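PDB 3BAL: acetylacetone-cleaving enzyme from Acinetobacter johnsonii, which cleaves acetylacetone with one equivalent of molecular oxygen into methylglyoxal and acetate, using an iron centre, and works as a homotetramer. Local coordinates for residues G56-S61 / H104-F109; A49-P54 / S113-T118; H62-P67 / G121-I126. One frame throughout, in Å; residues are numbered along the deposited sequence.

In the fold
Going along the chain from the N terminus, residues 49-54, 56-61 and 62-67 come almost without interruption, and each waits for a partner more than forty residues further on. Contact 1 closes first, when 104-109 returns to 56-61. Contact 2 follows as 113-118 pairs with 49-54, forming an outer loop that encloses contact 1. Contact 3 comes last, with 121-126 meeting 62-67, and its loop crosses the other two. Contacts 1 and 3 share strand 57-64 in one sheet of the jelly roll and both supply histidines to the metal. Contact 2 belongs to the facing sheet, and its phenylalanines pack against those of contact 1 in between.

Contact 1: residues G56-S61 / H104-F109. With ZN (zinc ion), chain E.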
loop_
_atom_site.group_PDB
_atom_site.type_symbol
_atom_site.label_atom_id
_atom_site.label_comp_id
_atom_site.label_asym_id
_atom_site.label_seq_id
_atom_site.Cartn_x
_atom_site.Cartn_y
_atom_site.Cartn_z
ATOM N N GLY A 56 -31.506 12.666 1.438
ATOM C CA GLY A 56 -32.125 11.587 2.182
ATOM C C GLY A 56 -31.563 10.198 1.925
ATOM O O GLY A 56 -32.028 9.227 2.538
ATOM N N SER A 57 -30.574 10.081 1.038
ATOM C CA SER A 57 -29.993 8.768 0.725
ATOM C C SER A 57 -28.919 8.326 1.720
ATOM O O SER A 57 -28.409 9.133 2.495
ATOM C CB SER A 57 -29.423 8.745 -0.705
ATOM O OG SER A 57 -28.303 9.596 -0.857
ATOM N N SER A 58 -28.602 7.033 1.697
ATOM C CA SER A 58 -27.608 6.461 2.597
ATOM C C SER A 58 -27.083 5.123 2.096
ATOM O O SER A 58 -27.619 4.546 1.143
ATOM C CB SER A 58 -28.213 6.262 3.992
ATOM O OG SER A 58 -29.316 5.371 3.948
ATOM N N PHE A 59 -26.022 4.644 2.740
ATOM C CA PHE A 59 -25.414 3.362 2.400
ATOM C C PHE A 59 -25.704 2.358 3.511
ATOM O O PHE A 59 -25.860 2.744 4.667
ATOM C CB PHE A 59 -23.893 3.492 2.242
ATOM C CG PHE A 59 -23.461 4.231 0.999
ATOM C CD1 PHE A 59 -23.162 5.597 1.042
ATOM C CD2 PHE A 59 -23.317 3.550 -0.210
ATOM C CE1 PHE A 59 -22.718 6.267 -0.102
ATOM C CE2 PHE A 59 -22.876 4.207 -1.360
ATOM C CZ PHE A 59 -22.573 5.568 -1.309
ATOM N N ALA A 60 -25.781 1.077 3.154
ATOM C CA ALA A 60 -26.030 0.015 4.129
ATOM C C ALA A 60 -24.826 -0.073 5.065
ATOM O O ALA A 60 -23.734 0.382 4.714
ATOM C CB ALA A 60 -26.237 -1.307 3.415
ATOM N N SER A 61 -25.032 -0.654 6.246
ATOM C CA SER A 61 -23.983 -0.793 7.257
ATOM C C SER A 61 -22.759 -1.572 6.790
ATOM O O SER A 61 -22.879 -2.661 6.231
ATOM C CB SER A 61 -24.545 -1.466 8.513
ATOM O OG SER A 61 -25.563 -0.674 9.097
ATOM N N HIS A 104 -19.285 2.173 9.674
ATOM C CA HIS A 104 -20.254 3.119 9.130
ATOM C C HIS A 104 -21.653 2.509 9.053
ATOM O O HIS A 104 -22.038 1.919 8.037
ATOM C CB HIS A 104 -19.797 3.582 7.748
ATOM C CG HIS A 104 -18.503 4.337 7.765
ATOM N ND1 HIS A 104 -17.741 4.531 6.633
ATOM C CD2 HIS A 104 -17.848 4.966 8.772
ATOM C CE1 HIS A 104 -16.674 5.248 6.942
ATOM N NE2 HIS A 104 -16.715 5.525 8.232
ATOM N N GLY A 105 -22.405 2.675 10.142
ATOM C CA GLY A 105 -23.753 2.136 10.238
ATOM C C GLY A 105 -24.715 2.617 9.173
ATOM O O GLY A 105 -25.420 1.811 8.560
ATOM N N LYS A 106 -24.754 3.927 8.955
ATOM C CA LYS A 106 -25.645 4.497 7.950
ATOM C C LYS A 106 -25.147 5.869 7.455
ATOM O O LYS A 106 -25.720 6.902 7.799
ATOM C CB LYS A 106 -27.063 4.617 8.542
ATOM C CG LYS A 106 -28.159 4.954 7.535
ATOM C CD LYS A 106 -29.526 4.970 8.202
ATOM C CE LYS A 106 -30.620 5.295 7.201
ATOM N NZ LYS A 106 -31.968 5.424 7.826
ATOM N N THR A 107 -24.072 5.881 6.668
ATOM C CA THR A 107 -23.557 7.140 6.133
ATOM C C THR A 107 -24.755 7.799 5.436
ATOM O O THR A 107 -25.355 7.206 4.534
ATOM C CB THR A 107 -22.396 6.893 5.138
ATOM O OG1 THR A 107 -21.289 6.316 5.838
ATOM C CG2 THR A 107 -21.947 8.197 4.492
ATOM N N PHE A 108 -25.082 9.024 5.854
ATOM C CA PHE A 108 -26.262 9.751 5.369
ATOM C C PHE A 108 -26.036 11.096 4.655
ATOM O O PHE A 108 -25.198 11.904 5.068
ATOM C CB PHE A 108 -27.187 9.968 6.577
ATOM C CG PHE A 108 -28.544 10.514 6.239
ATOM C CD1 PHE A 108 -29.495 9.717 5.613
ATOM C CD2 PHE A 108 -28.882 11.822 6.573
ATOM C CE1 PHE A 108 -30.768 10.212 5.325
ATOM C CE2 PHE A 108 -30.151 12.330 6.288
ATOM C CZ PHE A 108 -31.094 11.523 5.663
ATOM N N PHE A 109 -26.816 11.343 3.602
ATOM C CA PHE A 109 -26.726 12.591 2.839
ATOM C C PHE A 109 -28.014 13.412 2.972
ATOM O O PHE A 109 -28.990 13.181 2.261
ATOM C CB PHE A 109 -26.446 12.284 1.374
ATOM C CG PHE A 109 -25.201 11.481 1.173
ATOM C CD1 PHE A 109 -25.234 10.092 1.250
ATOM C CD2 PHE A 109 -23.978 12.114 0.982
ATOM C CE1 PHE A 109 -24.068 9.348 1.143
ATOM C CE2 PHE A 109 -22.800 11.378 0.874
ATOM C CZ PHE A 109 -22.845 9.994 0.955
HETATM ZN ZN ZN E . -17.799 3.803 4.683
HETATM O O HOH W 1 -23.121 3.274 5.913
HETATM O O HOH W 2 -27.941 1.414 6.627
#
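Gly105 O accepts two bonds, from Ser61 OG and from a water that also donates to Phe59 O. The serine bond follows the carbonyl plane and uses a lone pair, although its modelled length, 2.5 Å between Ser61 OG and Gly105 O, is short enough to be slightly doubtful. This is a water-filled break in an antiparallel pairing of a cupin jelly roll, and Gly56, with five residues between it and His62 of the His-X-His pair, fits the first glycine of the cupin metal motif. A second water accepts from Thr107 N at 2.9 Å and lies 2.7 Å from His104 O, close to Phe59 O as well, filling in where direct backbone bonds fail.

Toward Gly56, direct backbone bonds take over. Phe59 N donates to Thr107 O at 3.2 Å. Phe109 N reaches Ser57 O more squarely, at 2.9 Å with an N-H...O angle of 165°, and Phe109 O in turn takes Gly56 N.

The side chains divide between the two faces. Lys106, fully extended, runs alongside Ser58 so that its CE lies 3.5 Å from Ser58 OG, while Ser58 CB abuts the edge of the Phe108 ring. On the face that looks into the barrel, Phe59 and Phe109 cross obliquely, with Phe59 CE1 at the edge of the Phe109 ring, 3.6 Å from Phe109 CE1. Both rings stand beside their own backbone N (chi1 -72° and -57°), which aims them into the same core, where Phe24 meets Phe59 edge-to-face. The His104 side chain leads away from 56-61: its ND1 binds the zinc ion at 2.1 Å, and its NE2 is hydrogen-bonded to Glu98 OE1, a second-shell carboxylate that helps fix the rotation of the ring.

Contact 2: residues A49-P54 / S113-T118; sequences AIFNCP and SQFYMT
Ala49 and Met117 form a fully hydrogen-bonded antiparallel pair, with Ala49 N 3.0 Å from Met117 O and Met117 N returning a bond to Ala49 O. This starts a regular pairing of neighbouring strands in a jelly-roll sheet. Ile50 comes next, opposite Tyr116 in a non-hydrogen-bonded pair; its CG1 branch runs on so that CD1 rests 4.0 Å from Gln114 CD, diagonally across the strands.

Phe51 brings the aromatic part of the contact. Its N reaches Phe115 O at 2.8 Å, and its ring lies nearly parallel to that of Phe115, the planes 14° apart but slid so far that they barely overlap. Phe51 CD1 sits over one face of Phe115, 3.4 Å from CZ. The Phe115 ring comes across because its CG lies between the backbone N and the carbonyl carbon (chi1 77°), folding it back toward the partner strand. Asn52 and Gln114, on the opposite face, run side by side with their amides almost coplanar.

Cys53 closes the series. Its SG touches the rim of the Phe115 ring, 3.9 Å from CE2, a sulfur-aromatic contact made at the edge. Cys53 and Ser113 exchange backbone bonds in both directions, while Ser113 OG turns to Val111 O and Lys76 N.

Strand 34-41 flanks this pair beyond 49-53, and strand 68-74 flanks it beyond 113-118. The phenylalanine face packs into the barrel, with the side chain of Met117 about 5 Å from the zinc ion, whereas on the other face Tyr116 stacks with Phe71 of a second subunit.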
loop_
_atom_site.group_PDB
_atom_site.type_symbol
_atom_site.label_atom_id
_atom_site.label_comp_id
_atom_site.label_asym_id
_atom_site.label_seq_id
_atom_site.Cartn_x
_atom_site.Cartn_y
_atom_site.Cartn_z
ATOM N N ALA A 49 -13.760 5.367 -6.916
ATOM C CA ALA A 49 -15.078 5.639 -7.488
ATOM C C ALA A 49 -15.639 7.009 -7.115
ATOM O O ALA A 49 -15.141 7.664 -6.198
ATOM C CB ALA A 49 -16.055 4.540 -7.058
ATOM N N ILE A 50 -16.676 7.435 -7.838
ATOM C CA ILE A 50 -17.332 8.713 -7.577
ATOM C C ILE A 50 -18.849 8.484 -7.416
ATOM O O ILE A 50 -19.436 7.658 -8.117
ATOM C CB ILE A 50 -17.010 9.749 -8.703
ATOM C CG1 ILE A 50 -17.627 11.106 -8.361
ATOM C CG2 ILE A 50 -17.480 9.244 -10.062
ATOM C CD1 ILE A 50 -17.012 12.259 -9.146
ATOM N N PHE A 51 -19.479 9.201 -6.483
ATOM C CA PHE A 51 -20.905 9.015 -6.210
ATOM C C PHE A 51 -21.777 10.275 -6.218
ATOM O O PHE A 51 -21.348 11.343 -5.775
ATOM C CB PHE A 51 -21.102 8.323 -4.844
ATOM C CG PHE A 51 -20.262 7.085 -4.650
ATOM C CD1 PHE A 51 -18.890 7.188 -4.411
ATOM C CD2 PHE A 51 -20.834 5.817 -4.743
ATOM C CE1 PHE A 51 -18.094 6.048 -4.269
ATOM C CE2 PHE A 51 -20.048 4.667 -4.605
ATOM C CZ PHE A 51 -18.672 4.783 -4.368
ATOM N N ASN A 52 -22.999 10.128 -6.734
ATOM C CA ASN A 52 -23.996 11.205 -6.757
ATOM C C ASN A 52 -25.106 10.704 -5.827
ATOM O O ASN A 52 -25.701 9.653 -6.076
ATOM C CB ASN A 52 -24.549 11.445 -8.172
ATOM C CG ASN A 52 -23.603 12.276 -9.049
ATOM O OD1 ASN A 52 -22.824 13.094 -8.548
ATOM N ND2 ASN A 52 -23.688 12.085 -10.357
ATOM N N CYS A 53 -25.373 11.450 -4.759
ATOM C CA CYS A 53 -26.361 11.049 -3.757
ATOM C C CYS A 53 -27.515 12.023 -3.542
ATOM O O CYS A 53 -27.305 13.179 -3.180
ATOM C CB CYS A 53 -25.658 10.840 -2.412
ATOM S SG CYS A 53 -24.091 9.958 -2.534
ATOM N N PRO A 54 -28.757 11.561 -3.754
ATOM C CA PRO A 54 -29.946 12.398 -3.571
ATOM C C PRO A 54 -30.122 12.770 -2.101
ATOM O O PRO A 54 -29.506 12.168 -1.215
ATOM C CB PRO A 54 -31.081 11.497 -4.059
ATOM C CG PRO A 54 -30.425 10.661 -5.092
ATOM C CD PRO A 54 -29.114 10.299 -4.422
ATOM N N SER A 113 -25.792 15.468 -2.757
ATOM C CA SER A 113 -24.335 15.538 -2.684
ATOM C C SER A 113 -23.560 14.759 -3.753
ATOM O O SER A 113 -24.132 14.023 -4.560
ATOM C CB SER A 113 -23.893 15.035 -1.301
ATOM O OG SER A 113 -24.715 15.556 -0.272
ATOM N N GLN A 114 -22.240 14.939 -3.731
ATOM C CA GLN A 114 -21.319 14.233 -4.620
ATOM C C GLN A 114 -19.975 14.089 -3.896
ATOM O O GLN A 114 -19.515 15.023 -3.234
ATOM C CB GLN A 114 -21.101 14.986 -5.950
ATOM C CG GLN A 114 -20.023 14.326 -6.850
ATOM C CD GLN A 114 -19.786 15.035 -8.187
ATOM O OE1 GLN A 114 -20.542 14.855 -9.149
ATOM N NE2 GLN A 114 -18.726 15.840 -8.254
ATOM N N PHE A 115 -19.368 12.909 -3.998
ATOM C CA PHE A 115 -18.066 12.673 -3.388
ATOM C C PHE A 115 -17.253 11.629 -4.162
ATOM O O PHE A 115 -17.798 10.669 -4.719
ATOM C CB PHE A 115 -18.213 12.276 -1.901
ATOM C CG PHE A 115 -18.657 10.851 -1.672
ATOM C CD1 PHE A 115 -17.723 9.845 -1.447
ATOM C CD2 PHE A 115 -20.008 10.521 -1.648
ATOM C CE1 PHE A 115 -18.129 8.527 -1.199
ATOM C CE2 PHE A 115 -20.425 9.211 -1.402
ATOM C CZ PHE A 115 -19.483 8.214 -1.175
ATOM N N TYR A 116 -15.944 11.866 -4.200
ATOM C CA TYR A 116 -14.950 11.024 -4.861
ATOM C C TYR A 116 -14.225 10.281 -3.725
ATOM O O TYR A 116 -13.933 10.879 -2.692
ATOM C CB TYR A 116 -13.971 11.933 -5.619
ATOM C CG TYR A 116 -12.686 11.279 -6.092
ATOM C CD1 TYR A 116 -12.585 10.725 -7.370
ATOM C CD2 TYR A 116 -11.551 11.245 -5.271
ATOM C CE1 TYR A 116 -11.376 10.161 -7.820
ATOM C CE2 TYR A 116 -10.346 10.681 -5.712
ATOM C CZ TYR A 116 -10.266 10.146 -6.986
ATOM O OH TYR A 116 -9.077 9.608 -7.431
ATOM N N MET A 117 -13.927 8.998 -3.904
ATOM C CA MET A 117 -13.256 8.255 -2.845
ATOM C C MET A 117 -12.387 7.100 -3.346
ATOM O O MET A 117 -12.720 6.422 -4.329
ATOM C CB MET A 117 -14.313 7.735 -1.856
ATOM C CG MET A 117 -13.783 7.023 -0.613
ATOM S SD MET A 117 -15.056 6.948 0.706
ATOM C CE MET A 117 -14.093 6.370 2.134
ATOM N N THR A 118 -11.265 6.889 -2.664
ATOM C CA THR A 118 -10.342 5.801 -2.977
ATOM C C THR A 118 -10.407 4.833 -1.793
ATOM O O THR A 118 -10.521 5.270 -0.642
ATOM C CB THR A 118 -8.882 6.322 -3.152
ATOM O OG1 THR A 118 -8.521 7.147 -2.035
ATOM C CG2 THR A 118 -8.749 7.142 -4.428
#

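Contact 3: residues H62-P67 / G121-I126. With ZN (zinc ion), chain E.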
loop_
_atom_site.group_PDB
_atom_site.type_symbol
_atom_site.label_atom_id
_atom_site.label_comp_id
_atom_site.label_asym_id
_atom_site.label_seq_id
_atom_site.Cartn_x
_atom_site.Cartn_y
_atom_site.Cartn_z
ATOM N N HIS A 62 -21.574 -1.023 7.044
ATOM C CA HIS A 62 -20.353 -1.688 6.631
ATOM C C HIS A 62 -19.140 -1.268 7.445
ATOM O O HIS A 62 -19.153 -0.255 8.148
ATOM C CB HIS A 62 -20.067 -1.396 5.166
ATOM C CG HIS A 62 -19.934 0.064 4.860
ATOM N ND1 HIS A 62 -21.022 0.889 4.663
ATOM C CD2 HIS A 62 -18.837 0.856 4.752
ATOM C CE1 HIS A 62 -20.602 2.125 4.448
ATOM N NE2 HIS A 62 -19.282 2.132 4.496
ATOM N N ILE A 63 -18.085 -2.061 7.318
ATOM C CA ILE A 63 -16.826 -1.813 8.001
ATOM C C ILE A 63 -15.726 -1.698 6.939
ATOM O O ILE A 63 -15.697 -2.480 5.986
ATOM C CB ILE A 63 -16.477 -2.983 8.950
ATOM C CG1 ILE A 63 -17.524 -3.084 10.060
ATOM C CG2 ILE A 63 -15.081 -2.785 9.523
ATOM C CD1 ILE A 63 -17.354 -4.277 10.972
ATOM N N HIS A 64 -14.844 -0.712 7.097
ATOM C CA HIS A 64 -13.723 -0.519 6.177
ATOM C C HIS A 64 -12.570 -1.415 6.615
ATOM O O HIS A 64 -12.032 -1.261 7.713
ATOM C CB HIS A 64 -13.266 0.942 6.185
ATOM C CG HIS A 64 -14.188 1.858 5.450
ATOM N ND1 HIS A 64 -13.900 2.360 4.198
ATOM C CD2 HIS A 64 -15.431 2.300 5.757
ATOM C CE1 HIS A 64 -14.928 3.068 3.763
ATOM N NE2 HIS A 64 -15.869 3.048 4.689
ATOM N N ALA A 65 -12.203 -2.367 5.763
ATOM C CA ALA A 65 -11.114 -3.282 6.083
ATOM C C ALA A 65 -9.756 -2.569 6.044
ATOM O O ALA A 65 -8.816 -2.967 6.738
ATOM C CB ALA A 65 -11.128 -4.451 5.105
ATOM N N GLY A 66 -9.665 -1.526 5.219
ATOM C CA GLY A 66 -8.436 -0.765 5.085
ATOM C C GLY A 66 -8.746 0.720 5.007
ATOM O O GLY A 66 -9.916 1.100 5.025
ATOM N N PRO A 67 -7.728 1.593 4.909
ATOM C CA PRO A 67 -7.956 3.040 4.835
ATOM C C PRO A 67 -8.680 3.506 3.572
ATOM O O PRO A 67 -8.484 2.954 2.489
ATOM C CB PRO A 67 -6.543 3.606 4.929
ATOM C CG PRO A 67 -5.736 2.579 4.185
ATOM C CD PRO A 67 -6.292 1.285 4.768
ATOM N N GLY A 121 -8.507 -2.186 -0.004
ATOM C CA GLY A 121 -9.162 -3.341 0.576
ATOM C C GLY A 121 -10.669 -3.280 0.391
ATOM O O GLY A 121 -11.191 -2.349 -0.225
ATOM N N PRO A 122 -11.402 -4.262 0.935
ATOM C CA PRO A 122 -12.863 -4.326 0.822
ATOM C C PRO A 122 -13.682 -3.601 1.885
ATOM O O PRO A 122 -13.170 -3.184 2.933
ATOM C CB PRO A 122 -13.133 -5.824 0.872
ATOM C CG PRO A 122 -12.126 -6.268 1.922
ATOM C CD PRO A 122 -10.865 -5.517 1.504
ATOM N N LEU A 123 -14.970 -3.462 1.584
ATOM C CA LEU A 123 -15.931 -2.870 2.498
ATOM C C LEU A 123 -16.798 -4.057 2.894
ATOM O O LEU A 123 -17.446 -4.668 2.043
ATOM C CB LEU A 123 -16.793 -1.816 1.805
ATOM C CG LEU A 123 -16.069 -0.614 1.209
ATOM C CD1 LEU A 123 -17.101 0.450 0.886
ATOM C CD2 LEU A 123 -15.033 -0.068 2.183
ATOM N N ASN A 124 -16.787 -4.399 4.175
ATOM C CA ASN A 124 -17.570 -5.526 4.644
ATOM C C ASN A 124 -18.946 -5.109 5.137
ATOM O O ASN A 124 -19.079 -4.468 6.182
ATOM C CB ASN A 124 -16.824 -6.268 5.756
ATOM C CG ASN A 124 -15.557 -6.946 5.257
ATOM O OD1 ASN A 124 -15.427 -7.257 4.072
ATOM N ND2 ASN A 124 -14.623 -7.190 6.167
ATOM N N PHE A 125 -19.975 -5.459 4.375
ATOM C CA PHE A 125 -21.332 -5.115 4.775
ATOM C C PHE A 125 -21.799 -6.162 5.774
ATOM O O PHE A 125 -21.609 -7.353 5.557
ATOM C CB PHE A 125 -22.241 -5.035 3.547
ATOM C CG PHE A 125 -21.933 -3.853 2.660
ATOM C CD1 PHE A 125 -20.908 -3.919 1.717
ATOM C CD2 PHE A 125 -22.633 -2.653 2.809
ATOM C CE1 PHE A 125 -20.575 -2.809 0.938
ATOM C CE2 PHE A 125 -22.308 -1.534 2.035
ATOM C CZ PHE A 125 -21.277 -1.614 1.097
ATOM N N ILE A 126 -22.391 -5.699 6.874
ATOM C CA ILE A 126 -22.823 -6.571 7.971
ATOM C C ILE A 126 -24.318 -6.561 8.293
ATOM O O ILE A 126 -25.009 -5.577 8.020
ATOM C CB ILE A 126 -22.072 -6.194 9.276
ATOM C CG1 ILE A 126 -22.267 -4.697 9.576
ATOM C CG2 ILE A 126 -20.590 -6.522 9.134
ATOM C CD1 ILE A 126 -21.576 -4.196 10.860
HETATM ZN ZN ZN E . -17.799 3.803 4.683
HETATM O O HOH W 3 -11.328 -0.882 2.857
#
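His62 CB lies over the face of the Phe125 ring in the packed half of the contact, a CH-pi contact with CB 3.9 Å from the ring centroid. The two strands meet antiparallel in a cupin barrel, and they present the His-X-His metal motif on one face. His62 CG sits between its backbone N and carbonyl carbon (chi1 58°), a turn that carries the imidazole alongside Phe125, and NE2 binds the zinc ion at 2.2 Å. Its ND1 is held by Ala60 O, which helps set the ring's rotation. Two pairs further on, on the same face, Leu123 CD2 lies over one face of the His64 ring, 3.4 Å from ND1, while His64 NE2 takes the metal.

On the other face the fit is looser. Ile63 CD1 and Ile126 CD1 meet only at 4.2 Å, although the backbone is firmly paired here, Ile63 and Asn124 exchanging two hydrogen bonds. Asn124 OD1 turns away to Ser135.

Beyond His64 the chains part. Ala65 N still reaches Pro122 O at 3.1 Å; Ala65 also packs on Pro122 of a third subunit, and Pro122 on Ala65 of that subunit. After that a water takes over the span: it accepts from Gly66 N at 3.0 Å and lies 2.9 Å from Pro122 O.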